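Local coordinates for protein metal-bound toxin (Helicobacter pylori, PDB 4NRN) that belongs to the YafQ branch of the RelE toxins, binds zinc and probably acts as an RNA-cleaving endonuclease of a toxin-antitoxin system, at residues Y28-N33 / L65-Q70. Numbering follows the deposited sequence.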
# COMPACT_ATOMS: atom_id res chain seq x y z
N TYR A 28 5.55 -4.72 6.20
CA TYR A 28 4.82 -5.20 7.38
C TYR A 28 4.51 -4.07 8.33
O TYR A 28 3.44 -4.03 8.93
CB TYR A 28 5.61 -6.24 8.18
CG TYR A 28 6.18 -7.43 7.42
CD1 TYR A 28 5.49 -8.02 6.37
CD2 TYR A 28 7.40 -7.98 7.80
CE1 TYR A 28 6.03 -9.12 5.69
CE2 TYR A 28 7.93 -9.07 7.14
CZ TYR A 28 7.25 -9.64 6.09
OH TYR A 28 7.79 -10.72 5.44
N LYS A 29 5.46 -3.16 8.48
CA LYS A 29 5.35 -2.07 9.44
C LYS A 29 4.28 -1.08 9.00
O LYS A 29 3.43 -0.67 9.79
CB LYS A 29 6.70 -1.39 9.62
CG LYS A 29 6.70 -0.22 10.59
CD LYS A 29 8.07 -0.07 11.26
CE LYS A 29 9.18 0.19 10.25
NZ LYS A 29 9.29 1.63 9.91
N VAL A 30 4.32 -0.71 7.72
CA VAL A 30 3.32 0.20 7.15
C VAL A 30 1.91 -0.43 7.06
O VAL A 30 0.92 0.20 7.45
CB VAL A 30 3.75 0.73 5.75
CG1 VAL A 30 2.72 1.73 5.21
CG2 VAL A 30 5.13 1.38 5.83
N VAL A 31 1.82 -1.65 6.54
CA VAL A 31 0.52 -2.31 6.40
C VAL A 31 -0.12 -2.59 7.76
O VAL A 31 -1.35 -2.52 7.91
CB VAL A 31 0.63 -3.63 5.64
CG1 VAL A 31 -0.67 -4.42 5.76
CG2 VAL A 31 0.98 -3.36 4.18
N GLY A 32 0.72 -2.92 8.75
CA GLY A 32 0.26 -3.12 10.11
C GLY A 32 -0.49 -1.91 10.65
O GLY A 32 -1.64 -2.03 11.07
N ASN A 33 0.17 -0.75 10.65
CA ASN A 33 -0.47 0.48 11.13
C ASN A 33 -1.74 0.81 10.37
O ASN A 33 -2.77 1.12 10.97
CB ASN A 33 0.49 1.67 11.01
CG ASN A 33 1.34 1.85 12.23
OD1 ASN A 33 0.91 1.55 13.35
ND2 ASN A 33 2.56 2.33 12.03
N LEU A 65 8.52 4.66 -3.93
CA LEU A 65 7.94 3.32 -3.86
C LEU A 65 6.59 3.42 -3.16
O LEU A 65 6.52 3.56 -1.93
CB LEU A 65 8.84 2.33 -3.10
CG LEU A 65 8.15 0.99 -2.79
CD1 LEU A 65 8.01 0.13 -4.04
CD2 LEU A 65 8.87 0.22 -1.70
N LEU A 66 5.53 3.34 -3.95
CA LEU A 66 4.17 3.60 -3.51
C LEU A 66 3.38 2.33 -3.18
O LEU A 66 3.44 1.33 -3.89
CB LEU A 66 3.43 4.40 -4.60
CG LEU A 66 4.26 5.53 -5.21
CD1 LEU A 66 3.54 6.21 -6.38
CD2 LEU A 66 4.67 6.54 -4.13
N LEU A 67 2.65 2.39 -2.07
CA LEU A 67 1.68 1.36 -1.72
C LEU A 67 0.31 1.96 -2.01
O LEU A 67 -0.14 2.85 -1.29
CB LEU A 67 1.76 1.04 -0.23
CG LEU A 67 1.12 -0.22 0.37
CD1 LEU A 67 0.86 0.02 1.86
CD2 LEU A 67 -0.15 -0.67 -0.33
N VAL A 68 -0.34 1.48 -3.06
CA VAL A 68 -1.70 1.93 -3.34
C VAL A 68 -2.66 0.97 -2.68
O VAL A 68 -2.61 -0.24 -2.92
CB VAL A 68 -1.97 2.05 -4.85
CG1 VAL A 68 -3.41 2.49 -5.09
CG2 VAL A 68 -1.00 3.05 -5.48
N TYR A 69 -3.52 1.50 -1.81
CA TYR A 69 -4.39 0.65 -1.02
C TYR A 69 -5.77 1.24 -0.93
O TYR A 69 -5.98 2.41 -1.25
CB TYR A 69 -3.84 0.45 0.40
CG TYR A 69 -3.83 1.71 1.23
CD1 TYR A 69 -4.92 2.06 2.02
CD2 TYR A 69 -2.73 2.57 1.21
CE1 TYR A 69 -4.90 3.21 2.78
CE2 TYR A 69 -2.71 3.72 1.97
CZ TYR A 69 -3.80 4.04 2.75
OH TYR A 69 -3.77 5.20 3.50
N GLN A 70 -6.70 0.42 -0.49
CA GLN A 70 -8.09 0.83 -0.40
C GLN A 70 -8.62 0.26 0.89
O GLN A 70 -8.50 -0.93 1.13
CB GLN A 70 -8.86 0.28 -1.59
CG GLN A 70 -10.28 0.82 -1.68
CD GLN A 70 -11.12 0.08 -2.70
OE1 GLN A 70 -10.64 -0.84 -3.37
NE2 GLN A 70 -12.38 0.47 -2.81
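Two residues along strand 65-72 from Leu67, which meets Val30 and Val31 of helix 24-35, the phenol oxygen of Tyr69 is gripped by Asp46 OD1 and, more weakly, by Arg57 NE. This polar link joins the strand to Asp46 on the outer strand 46-48 and to Arg57 on the adjacent strand 56-60, whereas the meeting of helix and strand is wholly apolar. A single methyl of Leu67 carries it. With CG anti to the backbone N (chi1 -165°) and CD1 roughly anti to CA (chi2 -156°), the side chain is extended and presents CD1 to the helix. That methyl lies 4.1 Å from Val31 CG2 and 4.2 Å from Val30 CG1, so it rests against one branch of each valine. The two approaches differ: Leu67 and Val30 run alongside each other in opposite senses, while Leu67 and Val31 cross nearly at right angles. The closest CA atoms, those of Val31 and Leu67, are 9.0 Å apart, and the segments bury just 85 Å² between them. Other strands add to the packing: Val30 also touches Cys59, and Val31 reaches Leu78 and Leu80. On the strand itself, backbone bonding to Cys59 fixes Leu67 within the sheet. The adjacent Leu66 instead touches the zinc ligands Glu58, His60 and His86, whereas the side chain of Leu67 is about 10 Å from a bound zinc ion. The arrangement is a helix laid on the mixed sheet of this RelE-family toxin. With no hydrogen bond or ion pair across the two segments, their direct cohesion rests on dispersion and on the exclusion of water from three buried aliphatic side chains.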